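Local coordinates for protein LD10117p (Drosophila melanogaster, PDB 5HJQ) that acts through its TBC domain as a GTPase-activating protein for Rab35, controlling synaptic vesicle protein turnover, and binds phosphoinositides, at residues A[255-260]-A[312-317]; A[275-280]-A[308-313]; A[140-145]-A[184-189]. All coordinates share one frame; numbering follows the deposited sequence.

Contact 1: A[255-260]-A[312-317]; sequences TSYFQR and LFHKEC
CD2 of the His314 imidazole lies over one face of the Tyr257 phenol ring, 3.4 Å from CD2 of Tyr257. The two planes are inclined by 33° and the ring centres stand 4.6 Å apart, an oblique aromatic pair. His314 NE2 also reaches the inner end of the ring, 3.4 Å from Tyr257 CG. With CG anti to the backbone N (chi1 178°), Tyr257 extends toward helix 300-317 and carries its hydroxyl to the last residue of that helix, where Tyr257 OH is 3.6 Å from Cys317 CB. The sulfur stands obliquely to the phenol, 5.3 Å from SG of Cys317 to the Tyr257 ring centroid. A leucine in place of Tyr257 would probably deprive the His314 imidazole of its flat aromatic partner and open a gap beside Cys317.

Deeper in, the contact is wholly apolar: buried Phe258 sends CE1 to the edge of the Phe313 ring, 3.9 Å from Phe313 CE2. Tyr257 and His314, by contrast, form the partly exposed side. The segments 255-260 and 312-317, from helices 252-261 and 300-317, cross at 52° within the all-helical TBC domain. Helix 332-341 packs on the phenylalanines, Ile332 touching Phe258 and Phe339 meeting the Phe313 ring edge-to-face, while Pro325 and Ile328 of helix 325-328 pack against Tyr257 and Cys317, respectively.

Contact 2: A[275-280]-A[308-313]; sequences CWWILA and VILNLF
Trp277 and Ile309 mark the closest backbone approach, 8.1 Å between their CA atoms, where helices 275-279 and 308-313 cross almost perpendicularly, at 86°, with their axes 11.5 Å apart. Across so wide a spacing the gap is bridged by side chains alone, mostly the indole and the outer carbons of Ile309 and Leu310, and no hydrogen bond joins the two segments. Ile309 points its CB toward the other helix and, with CG1 anti to the carbonyl carbon (chi1 -67°) and the chain extended beyond it (chi2 -177°), delivers its terminal methyl to the root of the tryptophan: CD1 of Ile309 is 4.1 Å from CB of Trp277. The same methyl is shared with the neighbouring residue, lying 4.2 Å from CG1 of Ile278, so one isoleucine tip sits against two consecutive side chains of helix 274-279.

Both helices belong to the all-alpha Rab-GAP TBC domain, which has no strand in the modelled chain, and the contact lies in its buried interior. Helix 300-317 also carries Lys300 and Arg304 of the phosphoinositide-binding pocket toward its beginning. The side chain of Ile278 lies about 8 Å from that of Arg304, placing the apolar contact close to the pocket without making it part of it.

Farther along the indole, the six-membered ring meets the branched end of Leu310. CZ3 of Trp277 is 4.1 Å from CG of Leu310, and CH2 of Trp277 is equally far, 4.1 Å, from the second methyl, CD2 of Leu310. The leucine approaches the ring obliquely. Leu336 and Ile337 of helix 332-341 also pack on Trp277, Cys340 of that helix touches Ile309, and Leu287 of helix 284-297 packs on Ile278.

Contact 3: A[140-145]-A[184-189]; sequences HQVFGT and LGYDCP
Two helix ends of the TBC domain meet at its surface: the last turn of helix 134-143, which carries Gln141 and Val142, and the last turn of helix 171-187, which carries Tyr186. The phenol is held in two ways. Its hydroxyl donates a hydrogen bond to the side-chain amide, 2.7 Å from OH of Tyr186 to OE1 of Gln141, the donor lying in the carbonyl plane at a C=O...donor angle of 152°. Amide and ring planes stand 82° apart, and OE1 comes in at the edge of the ring. Over one face sits a methyl, CG2 of Val142, 3.8 Å from the Tyr186 ring centroid, a CH-pi contact displaced toward CG and CD2. With CG anti to the backbone N (chi1 172°), Tyr186 stretches across to the other helix and brings both ring face and hydroxyl within reach of it.

Gln141 NE2 is bonded in turn to Glu137 OE2, a turn earlier in its own helix. The carboxylate is thus a second-shell partner that probably fixes the amide's orientation, leaving the carbonyl oxygen to receive the tyrosine proton.

How the contacts relate
Contacts 1 and 2 are both largely buried and adjoin each other along helix 300-317. They share Leu312 and Phe313, their centres are 12 Å apart, and they touch where CE2 of Phe258 packs 3.7 Å from CD2 of Leu310. Contact 2, nearer the chain's centre, is made of buried aliphatic and indole groups; contact 1, farther out, adds a partly exposed tyrosine-histidine pair to its buried phenylalanine pair. Contact 3 lies on the opposite side of the chain's centre, about 34 Å from contact 2 between centres, and joins different helices at the surface. There a side-chain hydrogen bond accompanies the apolar contact, whereas neither of the other two has any hydrogen bond between its segments.

Contact 1: A[255-260]-A[312-317]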
loop_
_atom_site.group_PDB
_atom_site.type_symbol
_atom_site.label_atom_id
_atom_site.label_comp_id
_atom_site.label_asym_id
_atom_site.label_seq_id
_atom_site.Cartn_x
_atom_site.Cartn_y
_atom_site.Cartn_z
ATOM N N THR A 255 -12.272 -13.839 12.175
ATOM C CA THR A 255 -11.212 -14.128 13.138
ATOM C C THR A 255 -11.598 -15.269 14.081
ATOM O O THR A 255 -10.754 -16.078 14.464
ATOM C CB THR A 255 -10.857 -12.882 13.967
ATOM O OG1 THR A 255 -12.059 -12.269 14.446
ATOM C CG2 THR A 255 -10.095 -11.877 13.120
ATOM N N SER A 256 -12.871 -15.328 14.457
ATOM C CA SER A 256 -13.370 -16.438 15.260
ATOM C C SER A 256 -13.293 -17.720 14.445
ATOM O O SER A 256 -12.988 -18.789 14.974
ATOM C CB SER A 256 -14.805 -16.178 15.724
ATOM O OG SER A 256 -14.870 -15.043 16.572
ATOM N N TYR A 257 -13.553 -17.593 13.148
ATOM C CA TYR A 257 -13.493 -18.723 12.231
ATOM C C TYR A 257 -12.080 -19.285 12.156
ATOM O O TYR A 257 -11.888 -20.499 12.089
ATOM C CB TYR A 257 -13.971 -18.309 10.838
ATOM C CG TYR A 257 -13.884 -19.411 9.808
ATOM C CD1 TYR A 257 -14.666 -20.553 9.920
ATOM C CD2 TYR A 257 -13.023 -19.308 8.723
ATOM C CE1 TYR A 257 -14.593 -21.566 8.984
ATOM C CE2 TYR A 257 -12.943 -20.316 7.778
ATOM C CZ TYR A 257 -13.731 -21.444 7.915
ATOM O OH TYR A 257 -13.657 -22.451 6.980
ATOM N N PHE A 258 -11.096 -18.391 12.172
ATOM C CA PHE A 258 -9.694 -18.790 12.126
ATOM C C PHE A 258 -9.291 -19.569 13.376
ATOM O O PHE A 258 -8.601 -20.585 13.290
ATOM C CB PHE A 258 -8.796 -17.563 11.959
ATOM C CG PHE A 258 -8.898 -16.917 10.609
ATOM C CD1 PHE A 258 -9.381 -17.626 9.523
ATOM C CD2 PHE A 258 -8.513 -15.600 10.426
ATOM C CE1 PHE A 258 -9.474 -17.035 8.275
ATOM C CE2 PHE A 258 -8.605 -15.002 9.181
ATOM C CZ PHE A 258 -9.085 -15.722 8.105
ATOM N N GLN A 259 -9.721 -19.082 14.535
ATOM C CA GLN A 259 -9.407 -19.727 15.803
ATOM C C GLN A 259 -10.058 -21.103 15.898
ATOM O O GLN A 259 -9.465 -22.039 16.430
ATOM C CB GLN A 259 -9.852 -18.849 16.974
ATOM C CG GLN A 259 -9.117 -17.522 17.064
ATOM C CD GLN A 259 -9.612 -16.657 18.207
ATOM O OE1 GLN A 259 -10.787 -16.291 18.261
ATOM N NE2 GLN A 259 -8.715 -16.324 19.128
ATOM N N ARG A 260 -11.269 -21.223 15.363
ATOM C CA ARG A 260 -12.008 -22.480 15.403
ATOM C C ARG A 260 -11.352 -23.578 14.572
ATOM O O ARG A 260 -11.007 -24.636 15.096
ATOM C CB ARG A 260 -13.449 -22.259 14.938
ATOM C CG ARG A 260 -14.287 -21.508 15.953
ATOM C CD ARG A 260 -15.568 -20.944 15.370
ATOM N NE ARG A 260 -16.232 -20.080 16.343
ATOM C CZ ARG A 260 -17.417 -19.506 16.161
ATOM N NH1 ARG A 260 -18.087 -19.702 15.032
ATOM N NH2 ARG A 260 -17.932 -18.736 17.112
ATOM N N LEU A 312 -14.347 -11.301 2.634
ATOM C CA LEU A 312 -14.438 -12.038 1.377
ATOM C C LEU A 312 -13.838 -13.438 1.500
ATOM O O LEU A 312 -14.329 -14.383 0.883
ATOM C CB LEU A 312 -13.738 -11.272 0.251
ATOM C CG LEU A 312 -14.417 -10.004 -0.271
ATOM C CD1 LEU A 312 -13.512 -9.290 -1.266
ATOM C CD2 LEU A 312 -15.755 -10.340 -0.916
ATOM N N PHE A 313 -12.775 -13.569 2.286
ATOM C CA PHE A 313 -12.105 -14.857 2.439
ATOM C C PHE A 313 -12.927 -15.818 3.291
ATOM O O PHE A 313 -12.975 -17.015 3.014
ATOM C CB PHE A 313 -10.712 -14.682 3.048
ATOM C CG PHE A 313 -9.940 -15.968 3.170
ATOM C CD1 PHE A 313 -9.401 -16.575 2.048
ATOM C CD2 PHE A 313 -9.756 -16.571 4.404
ATOM C CE1 PHE A 313 -8.691 -17.758 2.153
ATOM C CE2 PHE A 313 -9.046 -17.753 4.515
ATOM C CZ PHE A 313 -8.514 -18.348 3.388
ATOM N N HIS A 314 -13.572 -15.292 4.327
ATOM C CA HIS A 314 -14.420 -16.110 5.186
ATOM C C HIS A 314 -15.655 -16.581 4.425
ATOM O O HIS A 314 -16.043 -17.747 4.516
ATOM C CB HIS A 314 -14.834 -15.336 6.437
ATOM C CG HIS A 314 -15.646 -16.142 7.402
ATOM N ND1 HIS A 314 -16.561 -15.576 8.261
ATOM C CD2 HIS A 314 -15.678 -17.475 7.641
ATOM C CE1 HIS A 314 -17.123 -16.524 8.989
ATOM N NE2 HIS A 314 -16.606 -17.685 8.635
ATOM N N LYS A 315 -16.266 -15.663 3.683
ATOM C CA LYS A 315 -17.409 -15.978 2.831
ATOM C C LYS A 315 -17.056 -17.078 1.844
ATOM O O LYS A 315 -17.812 -18.033 1.652
ATOM C CB LYS A 315 -17.877 -14.729 2.078
ATOM C CG LYS A 315 -18.749 -15.017 0.865
ATOM C CD LYS A 315 -19.433 -13.755 0.368
ATOM C CE LYS A 315 -20.337 -14.041 -0.826
ATOM N NZ LYS A 315 -19.562 -14.223 -2.086
ATOM N N GLU A 316 -15.893 -16.925 1.222
ATOM C CA GLU A 316 -15.392 -17.878 0.248
ATOM C C GLU A 316 -15.188 -19.240 0.911
ATOM O O GLU A 316 -15.576 -20.261 0.367
ATOM C CB GLU A 316 -14.090 -17.350 -0.371
ATOM C CG GLU A 316 -13.830 -17.797 -1.795
ATOM C CD GLU A 316 -14.849 -17.282 -2.792
ATOM O OE1 GLU A 316 -15.473 -16.232 -2.534
ATOM O OE2 GLU A 316 -15.030 -17.942 -3.838
ATOM N N CYS A 317 -14.615 -19.244 2.111
ATOM C CA CYS A 317 -14.330 -20.486 2.831
ATOM C C CYS A 317 -15.576 -21.320 3.123
ATOM O O CYS A 317 -15.496 -22.539 3.272
ATOM C CB CYS A 317 -13.612 -20.171 4.144
ATOM S SG CYS A 317 -11.857 -19.819 3.963
#

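Contact 2: A[275-280]-A[308-313]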
loop_
_atom_site.group_PDB
_atom_site.type_symbol
_atom_site.label_atom_id
_atom_site.label_comp_id
_atom_site.label_asym_id
_atom_site.label_seq_id
_atom_site.Cartn_x
_atom_site.Cartn_y
_atom_site.Cartn_z
ATOM N N CYS A 275 -0.299 -6.349 5.553
ATOM C CA CYS A 275 -0.052 -5.491 4.398
ATOM C C CYS A 275 0.283 -6.305 3.155
ATOM O O CYS A 275 0.072 -5.846 2.037
ATOM C CB CYS A 275 1.075 -4.495 4.689
ATOM S SG CYS A 275 2.582 -5.207 5.385
ATOM N N TRP A 276 0.783 -7.521 3.350
ATOM C CA TRP A 276 1.222 -8.334 2.220
ATOM C C TRP A 276 0.061 -8.992 1.488
ATOM O O TRP A 276 0.221 -9.444 0.355
ATOM C CB TRP A 276 2.230 -9.392 2.675
ATOM C CG TRP A 276 3.450 -8.799 3.310
ATOM C CD1 TRP A 276 3.994 -9.140 4.511
ATOM C CD2 TRP A 276 4.260 -7.737 2.790
ATOM N NE1 TRP A 276 5.100 -8.367 4.767
ATOM C CE2 TRP A 276 5.282 -7.495 3.725
ATOM C CE3 TRP A 276 4.225 -6.972 1.619
ATOM C CZ2 TRP A 276 6.258 -6.523 3.529
ATOM C CZ3 TRP A 276 5.189 -6.008 1.428
ATOM C CH2 TRP A 276 6.190 -5.789 2.377
ATOM N N TRP A 277 -1.101 -9.052 2.130
ATOM C CA TRP A 277 -2.312 -9.475 1.438
ATOM C C TRP A 277 -2.589 -8.489 0.315
ATOM O O TRP A 277 -2.942 -8.870 -0.801
ATOM C CB TRP A 277 -3.509 -9.533 2.384
ATOM C CG TRP A 277 -3.298 -10.350 3.615
ATOM C CD1 TRP A 277 -2.455 -11.413 3.768
ATOM C CD2 TRP A 277 -3.948 -10.168 4.877
ATOM N NE1 TRP A 277 -2.544 -11.907 5.047
ATOM C CE2 TRP A 277 -3.450 -11.155 5.750
ATOM C CE3 TRP A 277 -4.899 -9.261 5.355
ATOM C CZ2 TRP A 277 -3.873 -11.263 7.073
ATOM C CZ3 TRP A 277 -5.317 -9.368 6.668
ATOM C CH2 TRP A 277 -4.806 -10.363 7.511
ATOM N N ILE A 278 -2.422 -7.211 0.634
ATOM C CA ILE A 278 -2.671 -6.132 -0.307
ATOM C C ILE A 278 -1.523 -5.990 -1.300
ATOM O O ILE A 278 -1.719 -6.141 -2.502
ATOM C CB ILE A 278 -2.885 -4.790 0.427
ATOM C CG1 ILE A 278 -4.124 -4.868 1.323
ATOM C CG2 ILE A 278 -3.008 -3.645 -0.568
ATOM C CD1 ILE A 278 -4.288 -3.688 2.254
ATOM N N LEU A 279 -0.324 -5.721 -0.789
ATOM C CA LEU A 279 0.828 -5.407 -1.633
ATOM C C LEU A 279 1.401 -6.598 -2.397
ATOM O O LEU A 279 2.033 -6.420 -3.437
ATOM C CB LEU A 279 1.939 -4.775 -0.791
ATOM C CG LEU A 279 1.650 -3.395 -0.197
ATOM C CD1 LEU A 279 2.822 -2.907 0.643
ATOM C CD2 LEU A 279 1.319 -2.391 -1.302
ATOM N N ALA A 280 1.189 -7.807 -1.888
ATOM C CA ALA A 280 1.778 -8.992 -2.508
ATOM C C ALA A 280 0.741 -10.050 -2.874
ATOM O O ALA A 280 1.090 -11.175 -3.230
ATOM C CB ALA A 280 2.832 -9.593 -1.586
ATOM N N VAL A 308 -12.068 -5.983 4.299
ATOM C CA VAL A 308 -12.832 -6.498 3.165
ATOM C C VAL A 308 -12.315 -7.854 2.715
ATOM O O VAL A 308 -13.091 -8.785 2.506
ATOM C CB VAL A 308 -12.791 -5.519 1.968
ATOM C CG1 VAL A 308 -13.469 -6.127 0.752
ATOM C CG2 VAL A 308 -13.453 -4.221 2.340
ATOM N N ILE A 309 -10.998 -7.956 2.567
ATOM C CA ILE A 309 -10.362 -9.212 2.191
ATOM C C ILE A 309 -10.723 -10.324 3.176
ATOM O O ILE A 309 -11.050 -11.441 2.773
ATOM C CB ILE A 309 -8.829 -9.070 2.123
ATOM C CG1 ILE A 309 -8.428 -8.145 0.969
ATOM C CG2 ILE A 309 -8.167 -10.432 1.971
ATOM C CD1 ILE A 309 -6.931 -8.013 0.793
ATOM N N LEU A 310 -10.680 -10.001 4.467
ATOM C CA LEU A 310 -10.998 -10.966 5.516
ATOM C C LEU A 310 -12.448 -11.442 5.442
ATOM O O LEU A 310 -12.726 -12.628 5.620
ATOM C CB LEU A 310 -10.712 -10.369 6.896
ATOM C CG LEU A 310 -9.232 -10.321 7.277
ATOM C CD1 LEU A 310 -9.021 -9.471 8.514
ATOM C CD2 LEU A 310 -8.706 -11.727 7.501
ATOM N N ASN A 311 -13.369 -10.516 5.183
ATOM C CA ASN A 311 -14.770 -10.878 4.986
ATOM C C ASN A 311 -14.961 -11.725 3.736
ATOM O O ASN A 311 -15.655 -12.741 3.769
ATOM C CB ASN A 311 -15.649 -9.629 4.902
ATOM C CG ASN A 311 -15.636 -8.824 6.179
ATOM O OD1 ASN A 311 -15.196 -9.306 7.218
ATOM N ND2 ASN A 311 -16.132 -7.595 6.113
ATOM N N LEU A 312 -14.347 -11.301 2.634
ATOM C CA LEU A 312 -14.438 -12.038 1.377
ATOM C C LEU A 312 -13.838 -13.438 1.500
ATOM O O LEU A 312 -14.329 -14.383 0.883
ATOM C CB LEU A 312 -13.738 -11.272 0.251
ATOM C CG LEU A 312 -14.417 -10.004 -0.271
ATOM C CD1 LEU A 312 -13.512 -9.290 -1.266
ATOM C CD2 LEU A 312 -15.755 -10.340 -0.916
ATOM N N PHE A 313 -12.775 -13.569 2.286
ATOM C CA PHE A 313 -12.105 -14.857 2.439
ATOM C C PHE A 313 -12.927 -15.818 3.291
ATOM O O PHE A 313 -12.975 -17.015 3.014
ATOM C CB PHE A 313 -10.712 -14.682 3.048
ATOM C CG PHE A 313 -9.940 -15.968 3.170
ATOM C CD1 PHE A 313 -9.401 -16.575 2.048
ATOM C CD2 PHE A 313 -9.756 -16.571 4.404
ATOM C CE1 PHE A 313 -8.691 -17.758 2.153
ATOM C CE2 PHE A 313 -9.046 -17.753 4.515
ATOM C CZ PHE A 313 -8.514 -18.348 3.388
#

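Contact 3: A[140-145]-A[184-189]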
loop_
_atom_site.group_PDB
_atom_site.type_symbol
_atom_site.label_atom_id
_atom_site.label_comp_id
_atom_site.label_asym_id
_atom_site.label_seq_id
_atom_site.Cartn_x
_atom_site.Cartn_y
_atom_site.Cartn_z
ATOM N N HIS A 140 24.202 11.957 -6.547
ATOM C CA HIS A 140 25.626 12.162 -6.756
ATOM C C HIS A 140 26.415 11.833 -5.494
ATOM O O HIS A 140 27.368 11.059 -5.537
ATOM C CB HIS A 140 25.903 13.603 -7.189
ATOM C CG HIS A 140 26.951 13.722 -8.250
ATOM N ND1 HIS A 140 26.691 13.486 -9.584
ATOM C CD2 HIS A 140 28.264 14.049 -8.176
ATOM C CE1 HIS A 140 27.795 13.665 -10.284
ATOM N NE2 HIS A 140 28.765 14.009 -9.455
ATOM N N GLN A 141 26.007 12.422 -4.373
ATOM C CA GLN A 141 26.706 12.237 -3.103
ATOM C C GLN A 141 26.835 10.765 -2.713
ATOM O O GLN A 141 27.842 10.355 -2.134
ATOM C CB GLN A 141 25.997 13.010 -1.990
ATOM C CG GLN A 141 25.964 14.517 -2.199
ATOM C CD GLN A 141 25.447 15.263 -0.984
ATOM O OE1 GLN A 141 25.197 14.669 0.065
ATOM N NE2 GLN A 141 25.281 16.575 -1.120
ATOM N N VAL A 142 25.822 9.970 -3.043
ATOM C CA VAL A 142 25.840 8.549 -2.718
ATOM C C VAL A 142 26.683 7.749 -3.705
ATOM O O VAL A 142 27.605 7.033 -3.310
ATOM C CB VAL A 142 24.417 7.951 -2.688
ATOM C CG1 VAL A 142 24.479 6.450 -2.439
ATOM C CG2 VAL A 142 23.574 8.632 -1.623
ATOM N N PHE A 143 26.365 7.876 -4.989
ATOM C CA PHE A 143 26.949 7.001 -5.998
ATOM C C PHE A 143 28.133 7.619 -6.740
ATOM O O PHE A 143 28.892 6.911 -7.401
ATOM C CB PHE A 143 25.869 6.579 -6.998
ATOM C CG PHE A 143 24.794 5.722 -6.392
ATOM C CD1 PHE A 143 24.970 4.354 -6.264
ATOM C CD2 PHE A 143 23.610 6.286 -5.941
ATOM C CE1 PHE A 143 23.986 3.562 -5.703
ATOM C CE2 PHE A 143 22.621 5.498 -5.380
ATOM C CZ PHE A 143 22.811 4.135 -5.257
ATOM N N GLY A 144 28.293 8.934 -6.631
ATOM C CA GLY A 144 29.410 9.611 -7.268
ATOM C C GLY A 144 29.171 9.904 -8.735
ATOM O O GLY A 144 30.055 10.407 -9.430
ATOM N N THR A 145 27.968 9.594 -9.208
ATOM C CA THR A 145 27.635 9.767 -10.617
ATOM C C THR A 145 26.126 9.793 -10.846
ATOM O O THR A 145 25.354 9.267 -10.044
ATOM C CB THR A 145 28.252 8.646 -11.473
ATOM O OG1 THR A 145 27.788 8.762 -12.823
ATOM C CG2 THR A 145 27.859 7.276 -10.922
ATOM N N LEU A 184 16.802 7.583 -0.285
ATOM C CA LEU A 184 15.921 7.785 0.860
ATOM C C LEU A 184 16.606 7.372 2.155
ATOM O O LEU A 184 16.596 8.123 3.130
ATOM C CB LEU A 184 14.617 7.011 0.677
ATOM C CG LEU A 184 13.616 7.728 -0.233
ATOM C CD1 LEU A 184 12.378 6.885 -0.474
ATOM C CD2 LEU A 184 13.238 9.076 0.362
ATOM N N GLY A 185 17.219 6.192 2.150
ATOM C CA GLY A 185 17.965 5.709 3.300
ATOM C C GLY A 185 19.100 6.643 3.677
ATOM O O GLY A 185 19.457 6.765 4.849
ATOM N N TYR A 186 19.659 7.314 2.676
ATOM C CA TYR A 186 20.763 8.244 2.884
ATOM C C TYR A 186 20.300 9.575 3.472
ATOM O O TYR A 186 20.978 10.154 4.323
ATOM C CB TYR A 186 21.497 8.487 1.564
ATOM C CG TYR A 186 22.550 9.573 1.621
ATOM C CD1 TYR A 186 23.690 9.427 2.406
ATOM C CD2 TYR A 186 22.412 10.737 0.871
ATOM C CE1 TYR A 186 24.659 10.419 2.447
ATOM C CE2 TYR A 186 23.376 11.732 0.903
ATOM C CZ TYR A 186 24.496 11.568 1.692
ATOM O OH TYR A 186 25.458 12.553 1.734
ATOM N N ASP A 187 19.150 10.060 3.016
ATOM C CA ASP A 187 18.649 11.363 3.444
ATOM C C ASP A 187 17.728 11.250 4.659
ATOM O O ASP A 187 17.547 12.215 5.402
ATOM C CB ASP A 187 17.911 12.055 2.295
ATOM C CG ASP A 187 17.731 13.541 2.530
ATOM O OD1 ASP A 187 18.707 14.203 2.939
ATOM O OD2 ASP A 187 16.611 14.047 2.310
ATOM N N CYS A 188 17.148 10.069 4.855
ATOM C CA CYS A 188 16.248 9.829 5.982
ATOM C C CYS A 188 16.792 8.719 6.881
ATOM O O CYS A 188 16.335 7.577 6.815
ATOM C CB CYS A 188 14.848 9.467 5.482
ATOM S SG CYS A 188 14.177 10.611 4.243
ATOM N N PRO A 189 17.774 9.057 7.729
ATOM C CA PRO A 189 18.481 8.060 8.541
ATOM C C PRO A 189 17.613 7.444 9.637
ATOM O O PRO A 189 17.987 6.412 10.192
ATOM C CB PRO A 189 19.633 8.864 9.149
ATOM C CG PRO A 189 19.114 10.255 9.215
ATOM C CD PRO A 189 18.253 10.424 7.993
#